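Local coordinates for adenosine monophosphate-protein transferase (Pyrococcus horikoshii, PDB 2D16), which is of unproven function but probably handles adenosine nucleotides, perhaps as an adenosine-specific kinase or an AMP-protein transferase, at residues Ile7-Pro12 and Asn114-Ile119; Arg34-Ala39 and Asn97-His102; Phe24-Val29 and Leu56-Gly61; Glu16-Gln21 and Ala106-Ala111. All coordinates share one frame; numbering follows the deposited sequence.

Contact 1. Residues Ile7-Pro12 and Asn114-Ile119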
loop_
_atom_site.group_PDB
_atom_site.type_symbol
_atom_site.label_atom_id
_atom_site.label_comp_id
_atom_site.label_asym_id
_atom_site.label_seq_id
_atom_site.Cartn_x
_atom_site.Cartn_y
_atom_site.Cartn_z
ATOM N N ILE A 7 50.711 37.207 -2.611
ATOM C CA ILE A 7 50.628 36.156 -3.609
ATOM C C ILE A 7 49.223 36.095 -4.188
ATOM O O ILE A 7 48.243 35.960 -3.458
ATOM C CB ILE A 7 50.977 34.780 -2.996
ATOM C CG1 ILE A 7 52.425 34.792 -2.494
ATOM C CG2 ILE A 7 50.777 33.678 -4.028
ATOM C CD1 ILE A 7 52.817 33.549 -1.730
ATOM N N ASP A 8 49.127 36.219 -5.507
ATOM C CA ASP A 8 47.839 36.153 -6.174
ATOM C C ASP A 8 47.548 34.684 -6.451
ATOM O O ASP A 8 48.362 33.993 -7.069
ATOM C CB ASP A 8 47.877 36.924 -7.500
ATOM C CG ASP A 8 47.908 38.428 -7.301
ATOM O OD1 ASP A 8 46.909 38.985 -6.798
ATOM O OD2 ASP A 8 48.928 39.054 -7.650
ATOM N N ILE A 9 46.405 34.203 -5.974
ATOM C CA ILE A 9 46.025 32.817 -6.200
ATOM C C ILE A 9 45.668 32.652 -7.673
ATOM O O ILE A 9 44.856 33.408 -8.207
ATOM C CB ILE A 9 44.799 32.415 -5.348
ATOM C CG1 ILE A 9 45.178 32.392 -3.863
ATOM C CG2 ILE A 9 44.271 31.055 -5.803
ATOM C CD1 ILE A 9 46.254 31.374 -3.520
ATOM N N GLU A 10 46.294 31.677 -8.323
ATOM C CA GLU A 10 46.029 31.405 -9.731
ATOM C C GLU A 10 44.936 30.347 -9.817
ATOM O O GLU A 10 45.114 29.221 -9.351
ATOM C CB GLU A 10 47.288 30.886 -10.434
ATOM C CG GLU A 10 47.142 30.806 -11.954
ATOM C CD GLU A 10 48.285 30.070 -12.630
ATOM O OE1 GLU A 10 49.441 30.200 -12.174
ATOM O OE2 GLU A 10 48.024 29.369 -13.632
ATOM N N LYS A 11 43.803 30.712 -10.405
ATOM C CA LYS A 11 42.693 29.782 -10.541
ATOM C C LYS A 11 41.748 30.235 -11.641
ATOM O O LYS A 11 41.580 31.430 -11.873
ATOM C CB LYS A 11 41.922 29.678 -9.220
ATOM C CG LYS A 11 41.373 31.007 -8.711
ATOM C CD LYS A 11 40.575 30.818 -7.430
ATOM C CE LYS A 11 40.209 32.152 -6.786
ATOM N NZ LYS A 11 39.388 33.024 -7.674
ATOM N N PRO A 12 41.130 29.282 -12.347
ATOM C CA PRO A 12 40.206 29.666 -13.414
ATOM C C PRO A 12 38.897 30.218 -12.849
ATOM O O PRO A 12 38.564 29.994 -11.680
ATOM C CB PRO A 12 40.022 28.366 -14.194
ATOM C CG PRO A 12 41.086 27.422 -13.766
ATOM C CD PRO A 12 41.355 27.826 -12.338
ATOM N N ASN A 114 36.186 34.759 -5.375
ATOM C CA ASN A 114 36.590 36.126 -5.728
ATOM C C ASN A 114 38.074 36.138 -6.082
ATOM O O ASN A 114 38.776 35.143 -5.895
ATOM C CB ASN A 114 36.456 37.093 -4.538
ATOM C CG ASN A 114 35.042 37.254 -4.042
ATOM O OD1 ASN A 114 34.108 37.424 -4.819
ATOM N ND2 ASN A 114 34.883 37.236 -2.721
ATOM N N PRO A 115 38.563 37.263 -6.629
ATOM C CA PRO A 115 39.991 37.335 -6.950
ATOM C C PRO A 115 40.550 37.184 -5.530
ATOM O O PRO A 115 40.068 37.842 -4.606
ATOM C CB PRO A 115 40.139 38.745 -7.503
ATOM C CG PRO A 115 38.820 38.946 -8.209
ATOM C CD PRO A 115 37.833 38.412 -7.198
ATOM N N PHE A 116 41.547 36.327 -5.353
ATOM C CA PHE A 116 42.046 36.022 -4.013
ATOM C C PHE A 116 43.556 36.163 -3.859
ATOM O O PHE A 116 44.311 35.785 -4.754
ATOM C CB PHE A 116 41.636 34.576 -3.707
ATOM C CG PHE A 116 41.508 34.248 -2.245
ATOM C CD1 PHE A 116 40.280 34.366 -1.602
ATOM C CD2 PHE A 116 42.592 33.751 -1.534
ATOM C CE1 PHE A 116 40.129 33.988 -0.269
ATOM C CE2 PHE A 116 42.457 33.369 -0.195
ATOM C CZ PHE A 116 41.221 33.487 0.436
ATOM N N GLN A 117 43.993 36.695 -2.716
ATOM C CA GLN A 117 45.420 36.849 -2.446
ATOM C C GLN A 117 45.773 36.304 -1.068
ATOM O O GLN A 117 44.962 36.348 -0.145
ATOM C CB GLN A 117 45.846 38.318 -2.479
ATOM C CG GLN A 117 45.561 39.054 -3.766
ATOM C CD GLN A 117 46.026 40.495 -3.693
ATOM O OE1 GLN A 117 45.824 41.167 -2.680
ATOM N NE2 GLN A 117 46.648 40.979 -4.765
ATOM N N VAL A 118 46.990 35.793 -0.942
ATOM C CA VAL A 118 47.477 35.279 0.331
ATOM C C VAL A 118 48.668 36.158 0.702
ATOM O O VAL A 118 49.613 36.300 -0.081
ATOM C CB VAL A 118 47.926 33.785 0.218
ATOM C CG1 VAL A 118 48.544 33.313 1.544
ATOM C CG2 VAL A 118 46.721 32.907 -0.128
ATOM N N ILE A 119 48.614 36.780 1.877
ATOM C CA ILE A 119 49.708 37.630 2.318
ATOM C C ILE A 119 50.644 36.763 3.149
ATOM O O ILE A 119 50.236 36.168 4.146
ATOM C CB ILE A 119 49.201 38.815 3.163
ATOM C CG1 ILE A 119 48.162 39.608 2.362
ATOM C CG2 ILE A 119 50.374 39.716 3.546
ATOM C CD1 ILE A 119 47.623 40.831 3.081
HETATM O O HOH W 1 44.384 37.668 -7.256
HETATM O O HOH W 2 42.527 34.733 -7.367
#

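Contact 2. Residues Arg34-Ala39 and Asn97-His102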
loop_
_atom_site.group_PDB
_atom_site.type_symbol
_atom_site.label_atom_id
_atom_site.label_comp_id
_atom_site.label_asym_id
_atom_site.label_seq_id
_atom_site.Cartn_x
_atom_site.Cartn_y
_atom_site.Cartn_z
ATOM N N ARG A 34 39.979 12.593 0.908
ATOM C CA ARG A 34 38.939 11.582 1.030
ATOM C C ARG A 34 37.706 12.189 1.696
ATOM O O ARG A 34 36.574 11.914 1.298
ATOM C CB ARG A 34 39.442 10.379 1.842
ATOM C CG ARG A 34 40.428 9.481 1.088
ATOM C CD ARG A 34 40.665 8.162 1.829
ATOM N NE ARG A 34 41.441 8.328 3.056
ATOM C CZ ARG A 34 42.771 8.320 3.110
ATOM N NH1 ARG A 34 43.483 8.147 2.001
ATOM N NH2 ARG A 34 43.393 8.486 4.272
ATOM N N ALA A 35 37.932 13.032 2.701
ATOM C CA ALA A 35 36.828 13.677 3.403
ATOM C C ALA A 35 36.030 14.581 2.463
ATOM O O ALA A 35 34.800 14.602 2.511
ATOM C CB ALA A 35 37.361 14.480 4.584
ATOM N N LEU A 36 36.723 15.324 1.607
ATOM C CA LEU A 36 36.046 16.217 0.665
ATOM C C LEU A 36 35.107 15.453 -0.266
ATOM O O LEU A 36 34.044 15.956 -0.643
ATOM C CB LEU A 36 37.067 17.007 -0.163
ATOM C CG LEU A 36 37.765 18.155 0.577
ATOM C CD1 LEU A 36 38.908 18.709 -0.258
ATOM C CD2 LEU A 36 36.741 19.245 0.885
ATOM N N LEU A 37 35.493 14.236 -0.639
ATOM C CA LEU A 37 34.648 13.425 -1.511
ATOM C C LEU A 37 33.293 13.107 -0.870
ATOM O O LEU A 37 32.311 12.876 -1.574
ATOM C CB LEU A 37 35.364 12.121 -1.874
ATOM C CG LEU A 37 36.561 12.296 -2.808
ATOM C CD1 LEU A 37 37.391 11.018 -2.848
ATOM C CD2 LEU A 37 36.056 12.671 -4.197
ATOM N N THR A 38 33.232 13.108 0.462
ATOM C CA THR A 38 31.982 12.807 1.154
ATOM C C THR A 38 31.058 14.018 1.309
ATOM O O THR A 38 29.884 13.863 1.650
ATOM C CB THR A 38 32.232 12.241 2.577
ATOM O OG1 THR A 38 32.643 13.302 3.450
ATOM C CG2 THR A 38 33.309 11.166 2.545
ATOM N N ALA A 39 31.581 15.211 1.051
ATOM C CA ALA A 39 30.794 16.434 1.210
ATOM C C ALA A 39 29.733 16.669 0.138
ATOM O O ALA A 39 28.590 16.991 0.458
ATOM C CB ALA A 39 31.721 17.638 1.295
ATOM N N ASN A 97 32.436 22.847 6.840
ATOM C CA ASN A 97 32.309 22.074 8.071
ATOM C C ASN A 97 33.084 20.758 7.984
ATOM O O ASN A 97 33.640 20.297 8.978
ATOM C CB ASN A 97 30.833 21.832 8.400
ATOM C CG ASN A 97 30.175 23.061 9.009
ATOM O OD1 ASN A 97 30.821 24.098 9.179
ATOM N ND2 ASN A 97 28.894 22.952 9.343
ATOM N N THR A 98 33.138 20.158 6.799
ATOM C CA THR A 98 33.887 18.913 6.629
ATOM C C THR A 98 35.372 19.172 6.901
ATOM O O THR A 98 36.060 18.354 7.521
ATOM C CB THR A 98 33.712 18.355 5.195
ATOM O OG1 THR A 98 32.357 17.924 5.020
ATOM C CG2 THR A 98 34.652 17.174 4.948
ATOM N N ILE A 99 35.865 20.319 6.445
ATOM C CA ILE A 99 37.264 20.675 6.649
ATOM C C ILE A 99 37.533 21.048 8.107
ATOM O O ILE A 99 38.504 20.573 8.703
ATOM C CB ILE A 99 37.671 21.845 5.741
ATOM C CG1 ILE A 99 37.461 21.446 4.276
ATOM C CG2 ILE A 99 39.134 22.219 5.990
ATOM C CD1 ILE A 99 37.604 22.598 3.296
ATOM N N LYS A 100 36.679 21.894 8.681
ATOM C CA LYS A 100 36.851 22.301 10.074
ATOM C C LYS A 100 36.773 21.101 11.016
ATOM O O LYS A 100 37.406 21.087 12.078
ATOM C CB LYS A 100 35.781 23.332 10.474
ATOM C CG LYS A 100 35.977 24.702 9.847
ATOM C CD LYS A 100 34.887 25.703 10.256
ATOM C CE LYS A 100 33.514 25.272 9.773
ATOM N NZ LYS A 100 32.472 26.319 10.010
ATOM N N ASN A 101 36.004 20.090 10.625
ATOM C CA ASN A 101 35.834 18.902 11.453
ATOM C C ASN A 101 36.971 17.891 11.333
ATOM O O ASN A 101 37.011 16.916 12.087
ATOM C CB ASN A 101 34.506 18.210 11.124
ATOM C CG ASN A 101 33.296 19.079 11.443
ATOM O OD1 ASN A 101 33.311 19.860 12.398
ATOM N ND2 ASN A 101 32.234 18.930 10.653
ATOM N N HIS A 102 37.890 18.107 10.397
ATOM C CA HIS A 102 38.993 17.160 10.240
ATOM C C HIS A 102 39.947 17.287 11.428
ATOM O O HIS A 102 40.358 18.389 11.792
ATOM C CB HIS A 102 39.737 17.393 8.931
ATOM C CG HIS A 102 40.693 16.295 8.590
ATOM N ND1 HIS A 102 41.955 16.210 9.137
ATOM C CD2 HIS A 102 40.549 15.202 7.804
ATOM C CE1 HIS A 102 42.548 15.114 8.703
ATOM N NE2 HIS A 102 41.716 14.483 7.893
HETATM O O HOH W 3 31.709 15.302 5.100
#

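Contact 3. Residues Phe24-Val29 and Leu56-Gly61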
loop_
_atom_site.group_PDB
_atom_site.type_symbol
_atom_site.label_atom_id
_atom_site.label_comp_id
_atom_site.label_asym_id
_atom_site.label_seq_id
_atom_site.Cartn_x
_atom_site.Cartn_y
_atom_site.Cartn_z
ATOM N N PHE A 24 50.524 17.303 10.108
ATOM C CA PHE A 24 50.750 15.949 9.599
ATOM C C PHE A 24 50.453 15.862 8.101
ATOM O O PHE A 24 49.674 15.021 7.650
ATOM C CB PHE A 24 49.865 14.975 10.393
ATOM C CG PHE A 24 50.277 13.528 10.292
ATOM C CD1 PHE A 24 51.512 13.163 9.760
ATOM C CD2 PHE A 24 49.429 12.527 10.760
ATOM C CE1 PHE A 24 51.893 11.820 9.697
ATOM C CE2 PHE A 24 49.803 11.181 10.701
ATOM C CZ PHE A 24 51.039 10.830 10.167
ATOM N N SER A 25 51.111 16.727 7.336
ATOM C CA SER A 25 50.920 16.813 5.893
ATOM C C SER A 25 50.844 15.513 5.089
ATOM O O SER A 25 49.944 15.356 4.266
ATOM C CB SER A 25 52.001 17.710 5.286
ATOM O OG SER A 25 51.933 19.013 5.834
ATOM N N ILE A 26 51.770 14.582 5.304
ATOM C CA ILE A 26 51.732 13.353 4.512
ATOM C C ILE A 26 50.460 12.539 4.693
ATOM O O ILE A 26 50.008 11.873 3.763
ATOM C CB ILE A 26 52.963 12.442 4.768
ATOM C CG1 ILE A 26 53.044 12.038 6.240
ATOM C CG2 ILE A 26 54.231 13.153 4.307
ATOM C CD1 ILE A 26 54.184 11.078 6.533
ATOM N N PHE A 27 49.875 12.594 5.884
ATOM C CA PHE A 27 48.641 11.868 6.151
ATOM C C PHE A 27 47.440 12.699 5.722
ATOM O O PHE A 27 46.555 12.235 5.005
ATOM C CB PHE A 27 48.509 11.583 7.647
ATOM C CG PHE A 27 47.140 11.106 8.052
ATOM C CD1 PHE A 27 46.784 9.765 7.918
ATOM C CD2 PHE A 27 46.197 12.003 8.547
ATOM C CE1 PHE A 27 45.509 9.322 8.270
ATOM C CE2 PHE A 27 44.916 11.572 8.902
ATOM C CZ PHE A 27 44.571 10.230 8.765
ATOM N N THR A 28 47.428 13.942 6.182
ATOM C CA THR A 28 46.331 14.858 5.926
ATOM C C THR A 28 46.018 15.197 4.477
ATOM O O THR A 28 44.846 15.312 4.121
ATOM C CB THR A 28 46.550 16.147 6.732
ATOM O OG1 THR A 28 46.746 15.791 8.105
ATOM C CG2 THR A 28 45.346 17.075 6.620
ATOM N N VAL A 29 47.035 15.354 3.637
ATOM C CA VAL A 29 46.766 15.684 2.241
ATOM C C VAL A 29 45.830 14.644 1.620
ATOM O O VAL A 29 44.891 14.991 0.901
ATOM C CB VAL A 29 48.076 15.794 1.409
ATOM C CG1 VAL A 29 48.693 14.420 1.189
ATOM C CG2 VAL A 29 47.786 16.486 0.080
ATOM N N LEU A 56 58.685 19.887 1.004
ATOM C CA LEU A 56 57.954 19.403 -0.160
ATOM C C LEU A 56 56.470 19.733 -0.125
ATOM O O LEU A 56 55.838 19.692 0.933
ATOM C CB LEU A 56 58.083 17.885 -0.271
ATOM C CG LEU A 56 59.407 17.253 -0.697
ATOM C CD1 LEU A 56 59.295 15.742 -0.554
ATOM C CD2 LEU A 56 59.724 17.632 -2.137
ATOM N N THR A 57 55.919 20.049 -1.292
ATOM C CA THR A 57 54.492 20.318 -1.410
ATOM C C THR A 57 53.857 19.014 -1.880
ATOM O O THR A 57 54.148 18.529 -2.975
ATOM C CB THR A 57 54.199 21.431 -2.440
ATOM O OG1 THR A 57 54.693 22.682 -1.943
ATOM C CG2 THR A 57 52.696 21.547 -2.695
ATOM N N ARG A 58 53.009 18.436 -1.034
ATOM C CA ARG A 58 52.326 17.187 -1.349
ATOM C C ARG A 58 50.992 17.533 -1.988
ATOM O O ARG A 58 50.449 18.609 -1.743
ATOM C CB ARG A 58 52.070 16.384 -0.073
ATOM C CG ARG A 58 53.291 16.181 0.798
ATOM C CD ARG A 58 54.332 15.341 0.086
ATOM N NE ARG A 58 55.387 14.914 0.996
ATOM C CZ ARG A 58 56.218 13.906 0.745
ATOM N NH1 ARG A 58 56.111 13.231 -0.390
ATOM N NH2 ARG A 58 57.138 13.565 1.634
ATOM N N TYR A 59 50.451 16.625 -2.794
ATOM C CA TYR A 59 49.174 16.898 -3.430
ATOM C C TYR A 59 48.437 15.650 -3.897
ATOM O O TYR A 59 49.019 14.572 -4.037
ATOM C CB TYR A 59 49.377 17.838 -4.622
ATOM C CG TYR A 59 49.991 17.161 -5.828
ATOM C CD1 TYR A 59 49.188 16.538 -6.785
ATOM C CD2 TYR A 59 51.374 17.121 -6.000
ATOM C CE1 TYR A 59 49.749 15.890 -7.885
ATOM C CE2 TYR A 59 51.946 16.477 -7.095
ATOM C CZ TYR A 59 51.126 15.864 -8.032
ATOM O OH TYR A 59 51.683 15.224 -9.116
ATOM N N THR A 60 47.157 15.726 -4.145
ATOM C CA THR A 60 46.251 14.699 -4.636
ATOM C C THR A 60 44.917 15.374 -4.929
ATOM O O THR A 60 44.838 16.604 -4.987
ATOM C CB THR A 60 46.051 13.560 -3.607
ATOM O OG1 THR A 60 45.227 12.536 -4.178
ATOM C CG2 THR A 60 45.396 14.083 -2.339
ATOM N N GLY A 61 43.930 14.551 -5.188
ATOM C CA GLY A 61 42.611 15.032 -5.554
ATOM C C GLY A 61 42.055 14.101 -6.611
ATOM O O GLY A 61 42.495 12.953 -6.709
#

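Contact 4. Residues Glu16-Gln21 and Ala106-Ala111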
loop_
_atom_site.group_PDB
_atom_site.type_symbol
_atom_site.label_atom_id
_atom_site.label_comp_id
_atom_site.label_asym_id
_atom_site.label_seq_id
_atom_site.Cartn_x
_atom_site.Cartn_y
_atom_site.Cartn_z
ATOM N N GLU A 16 36.496 27.542 -6.847
ATOM C CA GLU A 16 36.535 28.006 -5.461
ATOM C C GLU A 16 37.871 27.643 -4.824
ATOM O O GLU A 16 38.396 26.553 -5.058
ATOM C CB GLU A 16 35.419 27.340 -4.650
ATOM C CG GLU A 16 34.010 27.460 -5.220
ATOM C CD GLU A 16 33.325 28.766 -4.863
ATOM O OE1 GLU A 16 33.786 29.454 -3.927
ATOM O OE2 GLU A 16 32.311 29.097 -5.508
ATOM N N VAL A 17 38.419 28.549 -4.023
ATOM C CA VAL A 17 39.678 28.282 -3.343
ATOM C C VAL A 17 39.471 28.326 -1.831
ATOM O O VAL A 17 38.699 29.139 -1.322
ATOM C CB VAL A 17 40.784 29.305 -3.726
ATOM C CG1 VAL A 17 40.386 30.710 -3.294
ATOM C CG2 VAL A 17 42.110 28.908 -3.078
ATOM N N ILE A 18 40.144 27.420 -1.129
ATOM C CA ILE A 18 40.080 27.359 0.324
ATOM C C ILE A 18 41.521 27.197 0.802
ATOM O O ILE A 18 42.232 26.302 0.346
ATOM C CB ILE A 18 39.251 26.152 0.823
ATOM C CG1 ILE A 18 37.842 26.195 0.230
ATOM C CG2 ILE A 18 39.172 26.180 2.348
ATOM C CD1 ILE A 18 36.991 24.985 0.576
ATOM N N ILE A 19 41.957 28.072 1.701
ATOM C CA ILE A 19 43.317 28.007 2.222
ATOM C C ILE A 19 43.220 27.751 3.722
ATOM O O ILE A 19 42.428 28.393 4.407
ATOM C CB ILE A 19 44.081 29.337 2.012
ATOM C CG1 ILE A 19 43.948 29.813 0.562
ATOM C CG2 ILE A 19 45.545 29.156 2.388
ATOM C CD1 ILE A 19 44.562 28.884 -0.458
ATOM N N GLY A 20 44.027 26.827 4.230
ATOM C CA GLY A 20 43.973 26.532 5.649
ATOM C C GLY A 20 45.312 26.169 6.254
ATOM O O GLY A 20 46.322 26.076 5.556
ATOM N N GLN A 21 45.312 25.977 7.568
ATOM C CA GLN A 21 46.518 25.610 8.303
ATOM C C GLN A 21 46.232 24.268 8.968
ATOM O O GLN A 21 45.242 24.120 9.696
ATOM C CB GLN A 21 46.842 26.672 9.362
ATOM C CG GLN A 21 48.145 26.413 10.138
ATOM C CD GLN A 21 49.405 26.734 9.334
ATOM O OE1 GLN A 21 49.396 27.626 8.482
ATOM N NE2 GLN A 21 50.483 26.000 9.588
ATOM N N ALA A 106 43.812 22.819 11.762
ATOM C CA ALA A 106 43.839 23.788 12.848
ATOM C C ALA A 106 42.812 24.870 12.546
ATOM O O ALA A 106 41.936 25.157 13.365
ATOM C CB ALA A 106 45.226 24.404 12.970
ATOM N N MET A 107 42.922 25.468 11.365
ATOM C CA MET A 107 42.001 26.523 10.979
ATOM C C MET A 107 41.935 26.725 9.477
ATOM O O MET A 107 42.734 26.169 8.723
ATOM C CB MET A 107 42.403 27.838 11.661
ATOM C CG MET A 107 43.822 28.303 11.362
ATOM S SD MET A 107 44.011 29.102 9.762
ATOM C CE MET A 107 43.225 30.704 10.098
ATOM N N ILE A 108 40.950 27.508 9.054
ATOM C CA ILE A 108 40.754 27.835 7.647
ATOM C C ILE A 108 40.875 29.355 7.520
ATOM O O ILE A 108 40.139 30.100 8.171
ATOM C CB ILE A 108 39.359 27.397 7.154
ATOM C CG1 ILE A 108 39.176 25.886 7.357
ATOM C CG2 ILE A 108 39.197 27.759 5.673
ATOM C CD1 ILE A 108 37.814 25.364 6.936
ATOM N N TYR A 109 41.813 29.806 6.690
ATOM C CA TYR A 109 42.058 31.233 6.471
ATOM C C TYR A 109 40.911 31.933 5.739
ATOM O O TYR A 109 40.528 33.055 6.082
ATOM C CB TYR A 109 43.361 31.416 5.676
ATOM C CG TYR A 109 44.612 31.040 6.447
ATOM C CD1 TYR A 109 45.104 31.866 7.457
ATOM C CD2 TYR A 109 45.295 29.857 6.170
ATOM C CE1 TYR A 109 46.253 31.523 8.181
ATOM C CE2 TYR A 109 46.445 29.502 6.887
ATOM C CZ TYR A 109 46.916 30.339 7.886
ATOM O OH TYR A 109 48.047 29.991 8.593
ATOM N N GLY A 110 40.362 31.270 4.728
ATOM C CA GLY A 110 39.273 31.861 3.972
ATOM C C GLY A 110 38.857 30.971 2.822
ATOM O O GLY A 110 39.517 29.973 2.542
ATOM N N ALA A 111 37.764 31.326 2.156
ATOM C CA ALA A 111 37.268 30.532 1.036
ATOM C C ALA A 111 36.299 31.328 0.174
ATOM O O ALA A 111 35.419 32.011 0.694
ATOM C CB ALA A 111 36.571 29.281 1.556
#

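Contact 1. Residues Ile7-Pro12 and Asn114-Ile119
I7 and V118 form an antiparallel hydrogen-bonded pair: I7 N donates to V118 O at 2.9 Å, and V118 N returns a bond to I7 O. The same I7 O also receives a CA-H...O contact from Q117 CA. I7 and V118 are both beta-branched, at home in an extended backbone, and their side chains share one face of the sheet. On the other face D8 and Q117 form the next, non-hydrogen-bonded pair and run side by side. Q117 NE2 gives D8 OD1 a nearly straight bond of 2.9 Å on the syn side, the oxygen in the amide plane although the nitrogen stands 32° out of the carboxylate plane. With an alanine at Q117, D8 OD1 would probably lose its amide donor and the carboxylate would be freer to turn. A water bridges D8 OD1 and F116 O. The pairing of I7 with V118 and D8 with Q117 sets strand 3-8 along one margin of a three-stranded antiparallel sheet, with strand 116-122 in the middle and strand 127-134 beyond it. At I9 the bonding continues as I9 N meets F116 O at 2.9 Å, while a second water spans I9 O and F116 N. I9 CG1 lies at the edge of the F116 ring, 3.7 Å from CD2, and I9 CD1 reaches V118 CG2 at 3.8 Å. K11 has CG between its backbone N and carbonyl carbon (chi1 58°), and its long chain passes F116 CB to bring NZ within 2.8 Å of N114 O, above that carbonyl's plane; E113 O is a weak second acceptor.

Contact 2. Residues Arg34-Ala39 and Asn97-His102
Helices 25-39 and 92-100, which lie on the same side of the five-stranded antiparallel sheet, meet here largely through small side chains. T98 has the largest share of the contact. Its CG2 stands anti to the backbone N, beside the carbonyl carbon, and from there it touches A35 twice, at 3.5 Å from A35 O and 3.8 Å from A35 CB. T98 OG1, on the other branch, lies 3.8 Å from A39 CB. Alanines one turn apart suit this surface, since a bare methyl lets the neighbouring helix come close: A39 CA and T98 CA are 6.7 Å apart. Deeper in, L36 CD2 and I99 CG1 meet obliquely at 4.1 Å, and both residues also pack on I85 of strand 82-88, as larger apolar chains should where helices rest on a sheet. No direct hydrogen bond joins the two segments. Instead one water donates to T38 OG1 and pairs with T98 OG1 at 2.7 Å. T38 OG1 in turn gives a 2.7 Å bond to A35 O, on a lone pair in the carbonyl plane, and T38 N bonds that oxygen too. T98 is therefore two-sided, offering a methyl to A35 and a hydroxyl to the water, and between these segments the polar link passes through that one solvent molecule.

Contact 3. Residues Phe24-Val29 and Leu56-Gly61
The guanidinium of R58 has I26 CG2 beside it, obliquely placed and 3.9 Å from R58 NE, while L56 CD1 of its own strand covers one face, 3.7 Å above the plane and offset toward the rim. A bend at chi2 (-65°) lays the R58 chain alongside I26, so aliphatic carbon lines the flat group while its charge is met by E51 in a salt bridge. An arginine suits this margin because its stem can pack while its end stays polar. V29 does most of the remaining packing. Its CG1 lies 4.1 Å from R58 CB, with the two side chains crossing at about a right angle, and its CG2 settles against the strand backbone, 3.8 Å from Y59 CA. A branched valine thus spreads over two successive residues. Farther along, T60 CG2 approaches V29 O at 3.4 Å; T60 OG1 bonds D162 O of the second subunit, so this threonine serves both the fold and the assembly. No hydrogen bond crosses between the segments. Residues 25-29 of helix 25-39 and strand 56-61 run nearly parallel, their axes 19° apart and 8.3 Å at closest approach, as in an alpha+beta fold, where a helix is laid along the outermost strand of an antiparallel sheet.

Contact 4. Residues Glu16-Gln21 and Ala106-Ala111
I19 and Q21 carry the backbone hydrogen bonds of the contact. I19 N meets G110 O at 3.2 Å and Y109 N reaches I19 O, while Q21 N bonds M107 O. Q21 O accepts from two donors, A106 N at 2.8 Å and M107 N at 3.2 Å. These pairs mark two classic beta bulges in the antiparallel ladder between strand 16-22 and the outermost strand 105-112: A106 and M107 face Q21, and Y109 and G110 face I19. Glycine fits at G20, where a CB would strike M107 O. Of the side-chain polar bonds, Y109 OH gives one of 2.7 Å to Q21 OE1, the amide standing nearly upright to the ring; Q21 NE2 is held by G80 O. A bend at chi2 (76°) folds the Q21 amide back to the phenol. Apolar contacts lie on both faces. On one, I18 CG1 touches A111 CB at 3.6 Å and I18 CG2 meets I108 CG2 at 3.7 Å; on the other, I19 CG2 lies by Y109 CD2. Within strand 105-112 itself, M107 SD sits 3.5 Å above the centre of the Y109 ring, a Met-aromatic contact. A leucine in place of Y109 would probably deprive Q21 OE1 of its hydroxyl donor and M107 SD of the ring it rests on.

Contacts 2, 3 and 4 are built around the five-stranded sheet, contact 1 around the three-stranded one. Along the chain contact 1 encloses contact 4, which in turn encloses contacts 2 and 3; these two alternate and share helix 25-39. Contact 4 lies near the centre of the chain and is flanked at about 12 Å, centre to centre, by contacts 1 and 2. It touches both: V17 packs on K11 and F116 of contact 1 and I19 on F116, while I108 and I18 pack on I99 of contact 2. The centres of contacts 1 and 2 are about 22 Å apart, on opposite sides of the chain's centre. Contacts 2 and 3 both reach the second subunit, linking the helical layer to the assembly.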